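Local atomic coordinates of beta-N-acetylhexosaminidase (Arthrobacter aurescens, PDB entry 3RCN), a protein that probably hydrolyses terminal non-reducing N-acetyl-D-hexosamine residues from N-acetyl-beta-D-hexosaminides, as a member of glycosyl hydrolase family 20. Residues W207-F212 with G527-K532; P402-Y407 with R533-E538; D416-P421 with S517-W522. One frame throughout, in Å; residues are numbered along the deposited sequence.

Contact 1: W207-F212 with G527-K532; sequences WRAGVF and GVEGWK. With SO4 (sulfate ion), chain G.
Arg208 lies across the indole of Trp531 and supplies most of this contact. Its CD sits over the centre of the six-membered ring, 3.5 Å from Trp531 CD2, and makes a CH-pi contact with that face. From there the chain continues toward the five-membered ring. Arg208 CZ lies over that face too, 4.8 Å from the centroid of the five-membered ring of Trp531 and 25° off the ring normal, which is a cation-pi arrangement. The guanidinium and indole planes are 24° apart, tilted rather than flat on each other. The second touch is smaller: Ala209 CB meets the carboxylate of Glu529 at 3.5 Å from OE1, a plain van der Waals contact.

Torsions on both sides set up the stack. Trp531 CG is anti to the backbone N (chi1 -166°), and the ring is turned toward Arg208. The arginine chain is extended from CG to NE, and this carries its tip along the ring. Trp207 lies on the side away from Trp531, its CZ2 3.3 Å above the guanidinium plane of Arg208. Arg208 NE also gives a hydrogen bond to a bound glycerol, and the Trp207 ring has a further cation-pi partner in Arg276.

Farther out, Lys532 extends away from this contact and gives a hydrogen bond from NZ to sulfate O1 at 3.0 Å. Gly415 N holds the same ion, which probably came from the crystallisation liquor. A backbone hydrogen bond joins Glu529 to Ser206, the residue just before 207-212. The cation-pi layer belongs to the loops around the catalytic alpha-beta barrel, and the side chain of Arg208 is about 10 Å from that of Glu316, the predicted proton donor.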
ATOM      1  N   TRP A 207      18.069 -21.314   4.780  1.00 36.04           N
ATOM      2  CA  TRP A 207      18.395 -22.274   3.710  1.00 40.20           C
ATOM      3  C   TRP A 207      18.935 -23.582   4.297  1.00 38.90           C
ATOM      4  O   TRP A 207      18.895 -24.634   3.654  1.00 36.75           O
ATOM      5  CB  TRP A 207      19.374 -21.689   2.671  1.00 36.57           C
ATOM      6  CG  TRP A 207      20.728 -21.364   3.239  1.00 47.39           C
ATOM      7  CD1 TRP A 207      21.135 -20.164   3.741  1.00 52.13           C
ATOM      8  CD2 TRP A 207      21.841 -22.254   3.376  1.00 50.82           C
ATOM      9  NE1 TRP A 207      22.430 -20.250   4.187  1.00 51.39           N
ATOM     10  CE2 TRP A 207      22.889 -21.523   3.974  1.00 55.82           C
ATOM     11  CE3 TRP A 207      22.058 -23.597   3.044  1.00 54.97           C
ATOM     12  CZ2 TRP A 207      24.135 -22.089   4.250  1.00 61.55           C
ATOM     13  CZ3 TRP A 207      23.289 -24.162   3.324  1.00 55.52           C
ATOM     14  CH2 TRP A 207      24.314 -23.407   3.922  1.00 60.77           C
ATOM     15  N   ARG A 208      19.410 -23.510   5.535  1.00 38.18           N
ATOM     16  CA  ARG A 208      19.974 -24.671   6.211  1.00 45.52           C
ATOM     17  C   ARG A 208      18.950 -25.749   6.550  1.00 47.76           C
ATOM     18  O   ARG A 208      19.316 -26.874   6.876  1.00 52.14           O
ATOM     19  CB  ARG A 208      20.734 -24.234   7.464  1.00 48.16           C
ATOM     20  CG  ARG A 208      22.024 -23.503   7.138  1.00 51.42           C
ATOM     21  CD  ARG A 208      22.628 -22.813   8.336  1.00 54.93           C
ATOM     22  NE  ARG A 208      23.627 -21.843   7.903  1.00 67.90           N
ATOM     23  CZ  ARG A 208      24.854 -22.168   7.504  1.00 77.37           C
ATOM     24  NH1 ARG A 208      25.700 -21.217   7.120  1.00 78.78           N
ATOM     25  NH2 ARG A 208      25.236 -23.443   7.483  1.00 74.37           N
ATOM     26  N   ALA A 209      17.670 -25.409   6.480  1.00 46.01           N
ATOM     27  CA  ALA A 209      16.621 -26.380   6.761  1.00 42.99           C
ATOM     28  C   ALA A 209      16.207 -27.101   5.480  1.00 41.59           C
ATOM     29  O   ALA A 209      15.456 -28.072   5.518  1.00 42.75           O
ATOM     30  CB  ALA A 209      15.417 -25.696   7.406  1.00 45.07           C
ATOM     31  N   GLY A 210      16.700 -26.616   4.345  1.00 38.02           N
ATOM     32  CA  GLY A 210      16.439 -27.244   3.059  1.00 40.10           C
ATOM     33  C   GLY A 210      14.983 -27.557   2.736  1.00 47.02           C
ATOM     34  O   GLY A 210      14.684 -28.594   2.145  1.00 51.74           O
ATOM     35  N   VAL A 211      14.076 -26.663   3.115  1.00 45.45           N
ATOM     36  CA  VAL A 211      12.662 -26.837   2.803  1.00 45.17           C
ATOM     37  C   VAL A 211      12.173 -25.656   1.974  1.00 41.39           C
ATOM     38  O   VAL A 211      12.615 -24.528   2.173  1.00 38.74           O
ATOM     39  CB  VAL A 211      11.797 -27.032   4.087  1.00 42.66           C
ATOM     40  CG1 VAL A 211      12.360 -26.226   5.244  1.00 43.17           C
ATOM     41  CG2 VAL A 211      10.316 -26.671   3.828  1.00 38.79           C
ATOM     42  N   PHE A 212      11.259 -25.933   1.048  1.00 43.51           N
ATOM     43  CA  PHE A 212      10.795 -24.945   0.076  1.00 47.35           C
ATOM     44  C   PHE A 212       9.276 -24.773   0.056  1.00 48.60           C
ATOM     45  O   PHE A 212       8.531 -25.684   0.420  1.00 54.64           O
ATOM     46  CB  PHE A 212      11.292 -25.328  -1.315  1.00 43.35           C
ATOM     47  CG  PHE A 212      12.770 -25.239  -1.461  1.00 41.94           C
ATOM     48  CD1 PHE A 212      13.586 -26.281  -1.050  1.00 43.23           C
ATOM     49  CD2 PHE A 212      13.355 -24.104  -2.000  1.00 40.47           C
ATOM     50  CE1 PHE A 212      14.969 -26.190  -1.182  1.00 40.82           C
ATOM     51  CE2 PHE A 212      14.728 -24.012  -2.133  1.00 40.25           C
ATOM     52  CZ  PHE A 212      15.533 -25.056  -1.720  1.00 39.11           C
ATOM     53  N   GLY A 527       7.024 -23.375  13.298  1.00 46.16           N
ATOM     54  CA  GLY A 527       7.418 -24.445  12.394  1.00 44.44           C
ATOM     55  C   GLY A 527       8.410 -24.006  11.327  1.00 46.28           C
ATOM     56  O   GLY A 527       8.854 -24.812  10.504  1.00 48.50           O
ATOM     57  N   VAL A 528       8.762 -22.725  11.334  1.00 39.18           N
ATOM     58  CA  VAL A 528       9.642 -22.187  10.309  1.00 38.44           C
ATOM     59  C   VAL A 528      10.990 -21.938  10.934  1.00 36.45           C
ATOM     60  O   VAL A 528      11.132 -21.067  11.785  1.00 39.37           O
ATOM     61  CB  VAL A 528       9.084 -20.886   9.689  1.00 41.06           C
ATOM     62  CG1 VAL A 528      10.052 -20.320   8.660  1.00 35.77           C
ATOM     63  CG2 VAL A 528       7.713 -21.141   9.055  1.00 32.04           C
ATOM     64  N   GLU A 529      11.968 -22.733  10.512  1.00 41.95           N
ATOM     65  CA  GLU A 529      13.292 -22.769  11.118  1.00 46.32           C
ATOM     66  C   GLU A 529      14.130 -21.552  10.779  1.00 44.30           C
ATOM     67  O   GLU A 529      14.274 -21.200   9.615  1.00 47.15           O
ATOM     68  CB  GLU A 529      14.030 -24.016  10.640  1.00 61.96           C
ATOM     69  CG  GLU A 529      14.262 -25.049  11.724  1.00 80.37           C
ATOM     70  CD  GLU A 529      14.691 -26.384  11.156  1.00 93.07           C
ATOM     71  OE1 GLU A 529      15.887 -26.533  10.815  1.00 95.81           O
ATOM     72  OE2 GLU A 529      13.824 -27.281  11.041  1.00 98.60           O
ATOM     73  N   GLY A 530      14.689 -20.917  11.800  1.00 41.99           N
ATOM     74  CA  GLY A 530      15.628 -19.832  11.591  1.00 40.14           C
ATOM     75  C   GLY A 530      17.045 -20.316  11.825  1.00 48.30           C
ATOM     76  O   GLY A 530      17.308 -21.523  11.843  1.00 49.98           O
ATOM     77  N   TRP A 531      17.975 -19.374  11.946  1.00 56.38           N
ATOM     78  CA  TRP A 531      19.339 -19.690  12.353  1.00 52.17           C
ATOM     79  C   TRP A 531      19.811 -18.693  13.415  1.00 49.04           C
ATOM     80  O   TRP A 531      20.074 -17.534  13.106  1.00 49.71           O
ATOM     81  CB  TRP A 531      20.243 -19.626  11.124  1.00 48.46           C
ATOM     82  CG  TRP A 531      21.579 -20.253  11.331  1.00 62.77           C
ATOM     83  CD1 TRP A 531      22.792 -19.621  11.348  1.00 62.34           C
ATOM     84  CD2 TRP A 531      21.846 -21.640  11.558  1.00 65.83           C
ATOM     85  NE1 TRP A 531      23.791 -20.531  11.568  1.00 65.37           N
ATOM     86  CE2 TRP A 531      23.237 -21.778  11.701  1.00 66.51           C
ATOM     87  CE3 TRP A 531      21.041 -22.779  11.652  1.00 68.56           C
ATOM     88  CZ2 TRP A 531      23.844 -23.010  11.932  1.00 64.69           C
ATOM     89  CZ3 TRP A 531      21.646 -24.000  11.882  1.00 66.93           C
ATOM     90  CH2 TRP A 531      23.035 -24.105  12.016  1.00 63.10           C
ATOM     91  N   LYS A 532      20.016 -19.160  14.641  1.00 47.91           N
ATOM     92  CA  LYS A 532      20.271 -18.251  15.754  1.00 49.97           C
ATOM     93  C   LYS A 532      21.751 -18.016  15.987  1.00 56.85           C
ATOM     94  O   LYS A 532      22.494 -18.951  16.275  1.00 63.95           O
ATOM     95  CB  LYS A 532      19.651 -18.783  17.043  1.00 51.41           C
ATOM     96  CG  LYS A 532      18.147 -18.801  17.086  1.00 48.11           C
ATOM     97  CD  LYS A 532      17.679 -19.182  18.479  1.00 47.48           C
ATOM     98  CE  LYS A 532      16.157 -19.374  18.509  1.00 56.79           C
ATOM     99  NZ  LYS A 532      15.646 -19.767  19.857  1.00 58.81           N
TER
HETATM  100  S   SO4 G 557      18.386 -18.107  22.526  1.00109.80           S
HETATM  101  O1  SO4 G 557      17.325 -19.057  22.192  1.00104.60           O
HETATM  102  O2  SO4 G 557      17.899 -16.732  22.454  1.00105.44           O
HETATM  103  O3  SO4 G 557      18.850 -18.376  23.883  1.00110.72           O
HETATM  104  O4  SO4 G 557      19.495 -18.259  21.585  1.00113.29           O

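Contact 2: P402-Y407 with R533-E538; sequences PEHKLY and RDYDAE
The guanidinium of Arg533 is gripped by two acids, Glu403 across the contact and Glu538 from its own segment. The three form a salt-bridge network. It joins the loop after barrel strand 397-400 to the C-terminal helix 535-539 of this alpha-beta barrel enzyme.

The shortest bond runs from Arg533 NH1 to Glu538 OE1, 2.7 Å long and nearly straight at 169°. It uses the syn lone pair of OE1. Arg533 NE is 3.2 Å from Glu538 OE2, which completes a side-on grip. These two nitrogens fix the rotation of the guanidinium. The bond to Glu403 is bent, 134° at the hydrogen, and tilted out of both planes. Arg533 NH2 stands 2.9 Å from Glu403 OE2 and meets it from above the carboxylate plane. Glu403 is extended, with CG anti to the backbone N (chi1 179°), which carries its carboxylate out to the arginine. One cation thus serves two acids and probably offsets their mutual repulsion. The side chain of Glu403 is also about 7 Å from that of Glu316, the predicted proton donor.

Beside the ions, the rings of His404 and Tyr535 form an offset stack, their centroids 4.2 Å apart and their planes almost parallel. Lys405 CG lies on the opposite face of the imidazole, and His404 also touches Phe424. The hydroxyl end of the tyrosine overlies the histidine, with Tyr535 OH 3.6 Å from His404 NE2. At the start of the helix Asp534 is the N-cap residue, and its OD1 accepts a weak bond from Asp536 N, 3.4 Å long.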
ATOM      1  N   PRO A 402      26.930  -1.601  11.057  1.00 43.79           N
ATOM      2  CA  PRO A 402      27.481  -2.833  11.637  1.00 43.29           C
ATOM      3  C   PRO A 402      26.455  -3.960  11.602  1.00 42.54           C
ATOM      4  O   PRO A 402      25.310  -3.745  11.978  1.00 44.23           O
ATOM      5  CB  PRO A 402      27.782  -2.441  13.086  1.00 42.65           C
ATOM      6  CG  PRO A 402      27.822  -0.949  13.095  1.00 46.97           C
ATOM      7  CD  PRO A 402      26.894  -0.489  12.018  1.00 46.43           C
ATOM      8  N   GLU A 403      26.870  -5.142  11.155  1.00 44.83           N
ATOM      9  CA  GLU A 403      25.999  -6.305  11.089  1.00 48.41           C
ATOM     10  C   GLU A 403      25.472  -6.731  12.457  1.00 46.53           C
ATOM     11  O   GLU A 403      24.419  -7.336  12.552  1.00 42.12           O
ATOM     12  CB  GLU A 403      26.729  -7.483  10.438  1.00 58.10           C
ATOM     13  CG  GLU A 403      25.896  -8.770  10.356  1.00 65.38           C
ATOM     14  CD  GLU A 403      26.728 -10.006   9.998  1.00 70.34           C
ATOM     15  OE1 GLU A 403      27.980  -9.931  10.006  1.00 56.71           O
ATOM     16  OE2 GLU A 403      26.120 -11.061   9.718  1.00 81.05           O
ATOM     17  N   HIS A 404      26.217  -6.452  13.517  1.00 50.97           N
ATOM     18  CA  HIS A 404      25.792  -6.900  14.839  1.00 57.48           C
ATOM     19  C   HIS A 404      25.014  -5.835  15.609  1.00 56.88           C
ATOM     20  O   HIS A 404      24.691  -6.015  16.785  1.00 56.44           O
ATOM     21  CB  HIS A 404      26.960  -7.457  15.652  1.00 63.37           C
ATOM     22  CG  HIS A 404      28.095  -6.501  15.814  1.00 73.27           C
ATOM     23  ND1 HIS A 404      28.912  -6.130  14.766  1.00 82.61           N
ATOM     24  CD2 HIS A 404      28.563  -5.849  16.905  1.00 77.51           C
ATOM     25  CE1 HIS A 404      29.829  -5.286  15.204  1.00 85.81           C
ATOM     26  NE2 HIS A 404      29.640  -5.098  16.499  1.00 83.38           N
ATOM     27  N   LYS A 405      24.743  -4.717  14.942  1.00 52.76           N
ATOM     28  CA  LYS A 405      24.011  -3.602  15.543  1.00 55.97           C
ATOM     29  C   LYS A 405      22.767  -3.224  14.743  1.00 49.88           C
ATOM     30  O   LYS A 405      21.659  -3.230  15.249  1.00 50.37           O
ATOM     31  CB  LYS A 405      24.920  -2.375  15.670  1.00 69.06           C
ATOM     32  CG  LYS A 405      26.121  -2.556  16.584  1.00 74.98           C
ATOM     33  CD  LYS A 405      25.689  -2.977  17.979  1.00 80.86           C
ATOM     34  CE  LYS A 405      26.857  -2.925  18.942  1.00 85.09           C
ATOM     35  NZ  LYS A 405      28.030  -3.661  18.408  1.00 85.80           N
ATOM     36  N   LEU A 406      23.004  -2.811  13.505  1.00 44.55           N
ATOM     37  CA  LEU A 406      22.024  -2.195  12.620  1.00 39.71           C
ATOM     38  C   LEU A 406      21.277  -3.073  11.602  1.00 40.49           C
ATOM     39  O   LEU A 406      20.698  -2.533  10.652  1.00 36.32           O
ATOM     40  CB  LEU A 406      22.609  -0.945  11.968  1.00 44.64           C
ATOM     41  CG  LEU A 406      22.996   0.119  12.995  1.00 45.61           C
ATOM     42  CD1 LEU A 406      23.316   1.435  12.317  1.00 45.59           C
ATOM     43  CD2 LEU A 406      21.880   0.305  14.000  1.00 41.68           C
ATOM     44  N   TYR A 407      21.410  -4.396  11.683  1.00 39.79           N
ATOM     45  CA  TYR A 407      20.685  -5.266  10.742  1.00 38.08           C
ATOM     46  C   TYR A 407      19.308  -5.647  11.286  1.00 41.95           C
ATOM     47  O   TYR A 407      19.188  -6.350  12.296  1.00 42.17           O
ATOM     48  CB  TYR A 407      21.496  -6.523  10.383  1.00 40.08           C
ATOM     49  CG  TYR A 407      22.575  -6.282   9.336  1.00 41.69           C
ATOM     50  CD1 TYR A 407      23.052  -5.004   9.081  1.00 43.18           C
ATOM     51  CD2 TYR A 407      23.091  -7.329   8.582  1.00 45.10           C
ATOM     52  CE1 TYR A 407      24.017  -4.777   8.125  1.00 45.96           C
ATOM     53  CE2 TYR A 407      24.068  -7.109   7.614  1.00 41.55           C
ATOM     54  CZ  TYR A 407      24.525  -5.829   7.395  1.00 46.25           C
ATOM     55  OH  TYR A 407      25.493  -5.586   6.444  1.00 50.49           O
ATOM     56  N   ARG A 533      22.165 -16.756  15.922  1.00 54.93           N
ATOM     57  CA  ARG A 533      23.567 -16.419  16.120  1.00 58.64           C
ATOM     58  C   ARG A 533      23.808 -15.702  17.445  1.00 60.27           C
ATOM     59  O   ARG A 533      22.920 -15.024  17.973  1.00 52.89           O
ATOM     60  CB  ARG A 533      24.094 -15.588  14.947  1.00 60.05           C
ATOM     61  CG  ARG A 533      24.108 -16.365  13.648  1.00 62.21           C
ATOM     62  CD  ARG A 533      24.503 -15.487  12.497  1.00 60.75           C
ATOM     63  NE  ARG A 533      25.844 -14.953  12.674  1.00 60.26           N
ATOM     64  CZ  ARG A 533      26.432 -14.130  11.815  1.00 64.23           C
ATOM     65  NH1 ARG A 533      27.663 -13.691  12.045  1.00 67.18           N
ATOM     66  NH2 ARG A 533      25.788 -13.748  10.720  1.00 61.85           N
ATOM     67  N   ASP A 534      25.009 -15.906  17.988  1.00 65.52           N
ATOM     68  CA  ASP A 534      25.461 -15.267  19.224  1.00 69.26           C
ATOM     69  C   ASP A 534      26.803 -14.570  19.007  1.00 68.56           C
ATOM     70  O   ASP A 534      27.816 -15.215  18.728  1.00 65.23           O
ATOM     71  CB  ASP A 534      25.579 -16.300  20.350  1.00 75.95           C
ATOM     72  CG  ASP A 534      26.214 -15.728  21.605  1.00 84.75           C
ATOM     73  OD1 ASP A 534      26.152 -14.495  21.805  1.00 87.71           O
ATOM     74  OD2 ASP A 534      26.779 -16.516  22.396  1.00 89.26           O
ATOM     75  N   TYR A 535      26.812 -13.250  19.150  1.00 71.32           N
ATOM     76  CA  TYR A 535      27.980 -12.455  18.780  1.00 70.67           C
ATOM     77  C   TYR A 535      29.233 -12.814  19.560  1.00 76.07           C
ATOM     78  O   TYR A 535      30.335 -12.798  19.013  1.00 77.79           O
ATOM     79  CB  TYR A 535      27.702 -10.957  18.926  1.00 70.24           C
ATOM     80  CG  TYR A 535      28.834 -10.091  18.422  1.00 73.49           C
ATOM     81  CD1 TYR A 535      29.543  -9.265  19.285  1.00 78.42           C
ATOM     82  CD2 TYR A 535      29.212 -10.121  17.083  1.00 75.76           C
ATOM     83  CE1 TYR A 535      30.593  -8.476  18.825  1.00 79.19           C
ATOM     84  CE2 TYR A 535      30.256  -9.342  16.613  1.00 79.34           C
ATOM     85  CZ  TYR A 535      30.944  -8.520  17.488  1.00 80.27           C
ATOM     86  OH  TYR A 535      31.982  -7.740  17.020  1.00 78.86           O
ATOM     87  N   ASP A 536      29.075 -13.120  20.839  1.00 78.77           N
ATOM     88  CA  ASP A 536      30.232 -13.399  21.678  1.00 83.11           C
ATOM     89  C   ASP A 536      30.859 -14.738  21.304  1.00 80.37           C
ATOM     90  O   ASP A 536      32.083 -14.850  21.167  1.00 79.33           O
ATOM     91  CB  ASP A 536      29.843 -13.363  23.155  1.00 92.97           C
ATOM     92  CG  ASP A 536      29.347 -11.992  23.589  1.00 98.78           C
ATOM     93  OD1 ASP A 536      29.802 -10.978  23.010  1.00 96.25           O
ATOM     94  OD2 ASP A 536      28.500 -11.927  24.506  1.00101.81           O
ATOM     95  N   ALA A 537      30.008 -15.743  21.117  1.00 74.19           N
ATOM     96  CA  ALA A 537      30.462 -17.071  20.729  1.00 72.52           C
ATOM     97  C   ALA A 537      31.311 -17.066  19.452  1.00 81.40           C
ATOM     98  O   ALA A 537      32.211 -17.893  19.298  1.00 86.43           O
ATOM     99  CB  ALA A 537      29.276 -18.011  20.578  1.00 67.11           C
ATOM    100  N   GLU A 538      31.028 -16.139  18.542  1.00 82.81           N
ATOM    101  CA  GLU A 538      31.700 -16.105  17.243  1.00 81.64           C
ATOM    102  C   GLU A 538      33.062 -15.414  17.283  1.00 88.35           C
ATOM    103  O   GLU A 538      33.856 -15.536  16.346  1.00 88.21           O
ATOM    104  CB  GLU A 538      30.802 -15.448  16.195  1.00 77.47           C
ATOM    105  CG  GLU A 538      29.358 -15.913  16.280  1.00 78.45           C
ATOM    106  CD  GLU A 538      28.609 -15.761  14.974  1.00 77.95           C
ATOM    107  OE1 GLU A 538      28.894 -14.800  14.227  1.00 73.04           O
ATOM    108  OE2 GLU A 538      27.738 -16.616  14.695  1.00 81.44           O
TER

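Contact 3: D416-P421 with S517-W522; sequences DDEPVP and SGPAPW
Two turns in the same sense fold the side chain of Glu418 back to Pro519. CG is anti to the carbonyl carbon (chi1 -57°), and the chain then bends at chi2 (-57°). The bond from CA to CB leads away from the 517-522 segment, yet the carboxylate returns to it. Glu418 OE2 comes to 3.3 Å from Pro519 CD. The glutamate and the proline ring cross at about a right angle, and the contact is van der Waals in kind. The charge of the acid is met elsewhere, by a salt bridge from OE2 to Arg514 NH1. Arg514 also touches Pro519, so the proline packs beside the ion pair.

The two segments are loops at the edge of the catalytic alpha-beta barrel. One precedes the short strand 422-423, and the other lies between helix 491-508 and strand 531-532. Phe469 of helix 464-471 packs against both Pro419 and Pro519.

The ring of Pro519 has several neighbours. Pro519 CG and Pro419 CD are 4.4 Å apart, which is apolar packing. Pro519 CG also approaches the backbone oxygen of Asp417, but that residue is poorly ordered and the closeness is uncertain. Farther along, Pro521 packs on Trp198 and Trp522 on Gly218, both of the second subunit.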
ATOM      1  N   ASP A 416      11.975 -18.599  21.265  1.00107.37           N
ATOM      2  CA  ASP A 416      11.270 -19.270  20.181  1.00109.25           C
ATOM      3  C   ASP A 416       9.959 -18.603  19.739  1.00 94.48           C
ATOM      4  O   ASP A 416       9.306 -19.083  18.812  1.00 91.83           O
ATOM      5  CB  ASP A 416      11.046 -20.748  20.538  1.00122.02           C
ATOM      6  CG  ASP A 416      12.346 -21.473  20.885  1.00129.90           C
ATOM      7  OD1 ASP A 416      12.566 -22.591  20.370  1.00131.96           O
ATOM      8  OD2 ASP A 416      13.147 -20.928  21.677  1.00131.57           O
ATOM      9  N   ASP A 417       9.566 -17.507  20.383  1.00 79.63           N
ATOM     10  CA  ASP A 417       8.330 -16.839  19.976  1.00 71.52           C
ATOM     11  C   ASP A 417       8.459 -15.775  18.881  1.00 67.24           C
ATOM     12  O   ASP A 417       7.459 -15.347  18.311  1.00 76.11           O
ATOM     13  CB  ASP A 417       7.581 -16.299  21.185  1.00 81.38           C
ATOM     14  CG  ASP A 417       6.842 -17.394  21.928  1.00 92.30           C
ATOM     15  OD1 ASP A 417       5.694 -17.712  21.532  1.00 88.66           O
ATOM     16  OD2 ASP A 417       7.419 -17.955  22.888  1.00 96.96           O
ATOM     17  N   GLU A 418       9.684 -15.376  18.562  1.00 55.47           N
ATOM     18  CA  GLU A 418       9.920 -14.464  17.449  1.00 49.03           C
ATOM     19  C   GLU A 418       9.848 -15.242  16.125  1.00 46.00           C
ATOM     20  O   GLU A 418      10.338 -16.366  16.033  1.00 53.43           O
ATOM     21  CB  GLU A 418      11.286 -13.774  17.598  1.00 45.76           C
ATOM     22  CG  GLU A 418      11.489 -12.998  18.904  1.00 41.89           C
ATOM     23  CD  GLU A 418      10.419 -11.929  19.132  1.00 48.16           C
ATOM     24  OE1 GLU A 418      10.163 -11.130  18.200  1.00 48.65           O
ATOM     25  OE2 GLU A 418       9.828 -11.893  20.239  1.00 46.81           O
ATOM     26  N   PRO A 419       9.213 -14.653  15.102  1.00 35.46           N
ATOM     27  CA  PRO A 419       9.068 -15.283  13.777  1.00 42.15           C
ATOM     28  C   PRO A 419      10.383 -15.452  12.978  1.00 43.03           C
ATOM     29  O   PRO A 419      11.119 -14.490  12.837  1.00 42.60           O
ATOM     30  CB  PRO A 419       8.117 -14.324  13.036  1.00 35.72           C
ATOM     31  CG  PRO A 419       8.252 -13.016  13.749  1.00 33.72           C
ATOM     32  CD  PRO A 419       8.516 -13.357  15.186  1.00 32.52           C
ATOM     33  N   VAL A 420      10.629 -16.648  12.439  1.00 41.29           N
ATOM     34  CA  VAL A 420      11.847 -16.970  11.684  1.00 39.88           C
ATOM     35  C   VAL A 420      13.098 -16.305  12.260  1.00 44.74           C
ATOM     36  O   VAL A 420      13.696 -15.439  11.611  1.00 45.04           O
ATOM     37  CB  VAL A 420      11.714 -16.566  10.202  1.00 37.18           C
ATOM     38  CG1 VAL A 420      12.757 -17.287   9.350  1.00 32.75           C
ATOM     39  CG2 VAL A 420      10.308 -16.859   9.696  1.00 34.29           C
ATOM     40  N   PRO A 421      13.484 -16.686  13.490  1.00 42.12           N
ATOM     41  CA  PRO A 421      14.610 -16.024  14.160  1.00 39.11           C
ATOM     42  C   PRO A 421      15.960 -16.298  13.496  1.00 44.78           C
ATOM     43  O   PRO A 421      16.353 -17.450  13.306  1.00 47.26           O
ATOM     44  CB  PRO A 421      14.577 -16.640  15.554  1.00 41.61           C
ATOM     45  CG  PRO A 421      14.012 -17.994  15.337  1.00 40.31           C
ATOM     46  CD  PRO A 421      12.980 -17.833  14.262  1.00 36.15           C
ATOM     47  N   SER A 517       5.639  -5.901  24.006  1.00 47.24           N
ATOM     48  CA  SER A 517       5.505  -7.117  24.806  1.00 44.25           C
ATOM     49  C   SER A 517       5.683  -8.373  23.956  1.00 42.47           C
ATOM     50  O   SER A 517       5.538  -9.486  24.437  1.00 49.82           O
ATOM     51  CB  SER A 517       4.188  -7.136  25.590  1.00 43.81           C
ATOM     52  OG  SER A 517       3.067  -6.939  24.746  1.00 51.70           O
ATOM     53  N   GLY A 518       6.022  -8.189  22.691  1.00 43.39           N
ATOM     54  CA  GLY A 518       6.193  -9.320  21.802  1.00 46.85           C
ATOM     55  C   GLY A 518       5.171  -9.449  20.699  1.00 48.17           C
ATOM     56  O   GLY A 518       4.192  -8.704  20.650  1.00 54.05           O
ATOM     57  N   PRO A 519       5.450 -10.345  19.746  1.00 48.05           N
ATOM     58  CA  PRO A 519       4.644 -10.509  18.534  1.00 43.62           C
ATOM     59  C   PRO A 519       3.181 -10.824  18.809  1.00 43.56           C
ATOM     60  O   PRO A 519       2.877 -11.630  19.691  1.00 44.33           O
ATOM     61  CB  PRO A 519       5.318 -11.689  17.814  1.00 40.90           C
ATOM     62  CG  PRO A 519       6.296 -12.272  18.806  1.00 44.72           C
ATOM     63  CD  PRO A 519       6.676 -11.160  19.708  1.00 46.90           C
ATOM     64  N   ALA A 520       2.291 -10.181  18.054  1.00 40.47           N
ATOM     65  CA  ALA A 520       0.882 -10.551  18.048  1.00 34.24           C
ATOM     66  C   ALA A 520       0.769 -11.941  17.458  1.00 35.63           C
ATOM     67  O   ALA A 520       1.567 -12.325  16.618  1.00 45.58           O
ATOM     68  CB  ALA A 520       0.065  -9.553  17.235  1.00 33.69           C
ATOM     69  N   PRO A 521      -0.221 -12.712  17.904  1.00 36.30           N
ATOM     70  CA  PRO A 521      -0.369 -14.092  17.435  1.00 31.43           C
ATOM     71  C   PRO A 521      -0.352 -14.231  15.908  1.00 32.05           C
ATOM     72  O   PRO A 521       0.154 -15.239  15.421  1.00 30.66           O
ATOM     73  CB  PRO A 521      -1.742 -14.491  17.995  1.00 34.72           C
ATOM     74  CG  PRO A 521      -1.872 -13.672  19.238  1.00 33.80           C
ATOM     75  CD  PRO A 521      -1.237 -12.351  18.909  1.00 36.47           C
ATOM     76  N   TRP A 522      -0.906 -13.267  15.170  1.00 32.49           N
ATOM     77  CA  TRP A 522      -0.925 -13.363  13.707  1.00 33.32           C
ATOM     78  C   TRP A 522       0.417 -12.986  13.081  1.00 37.16           C
ATOM     79  O   TRP A 522       0.630 -13.169  11.888  1.00 41.95           O
ATOM     80  CB  TRP A 522      -2.056 -12.526  13.089  1.00 29.44           C
ATOM     81  CG  TRP A 522      -2.003 -11.077  13.432  1.00 29.38           C
ATOM     82  CD1 TRP A 522      -1.347 -10.086  12.746  1.00 34.03           C
ATOM     83  CD2 TRP A 522      -2.632 -10.442  14.548  1.00 23.11           C
ATOM     84  NE1 TRP A 522      -1.531  -8.872  13.376  1.00 32.02           N
ATOM     85  CE2 TRP A 522      -2.316  -9.068  14.485  1.00 32.99           C
ATOM     86  CE3 TRP A 522      -3.421 -10.902  15.602  1.00 32.46           C
ATOM     87  CZ2 TRP A 522      -2.765  -8.157  15.437  1.00 37.60           C
ATOM     88  CZ3 TRP A 522      -3.876  -9.991  16.547  1.00 32.95           C
ATOM     89  CH2 TRP A 522      -3.545  -8.638  16.457  1.00 35.36           C
TER

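In the fold
Contacts 1 and 2 lie at the surface, while contact 3 is partly buried. All three bring the C-terminal part of the chain back onto loops of the catalytic barrel. Segments 527-532 and 533-538 adjoin, so contacts 1 and 2 are consecutive steps of one tail. Contacts 2 and 3 use two parts of the same loop, between strands 397-400 and 422-423, and do not touch. Contacts 1 and 3 do touch, through Val528 on Val420 and a weak Lys532-Asp416 ion pair. The parallel strands 422-423 and 531-532 join the same loop and tail. Charged and aromatic groups carry the two surface contacts, whereas proline packing marks the partly buried one.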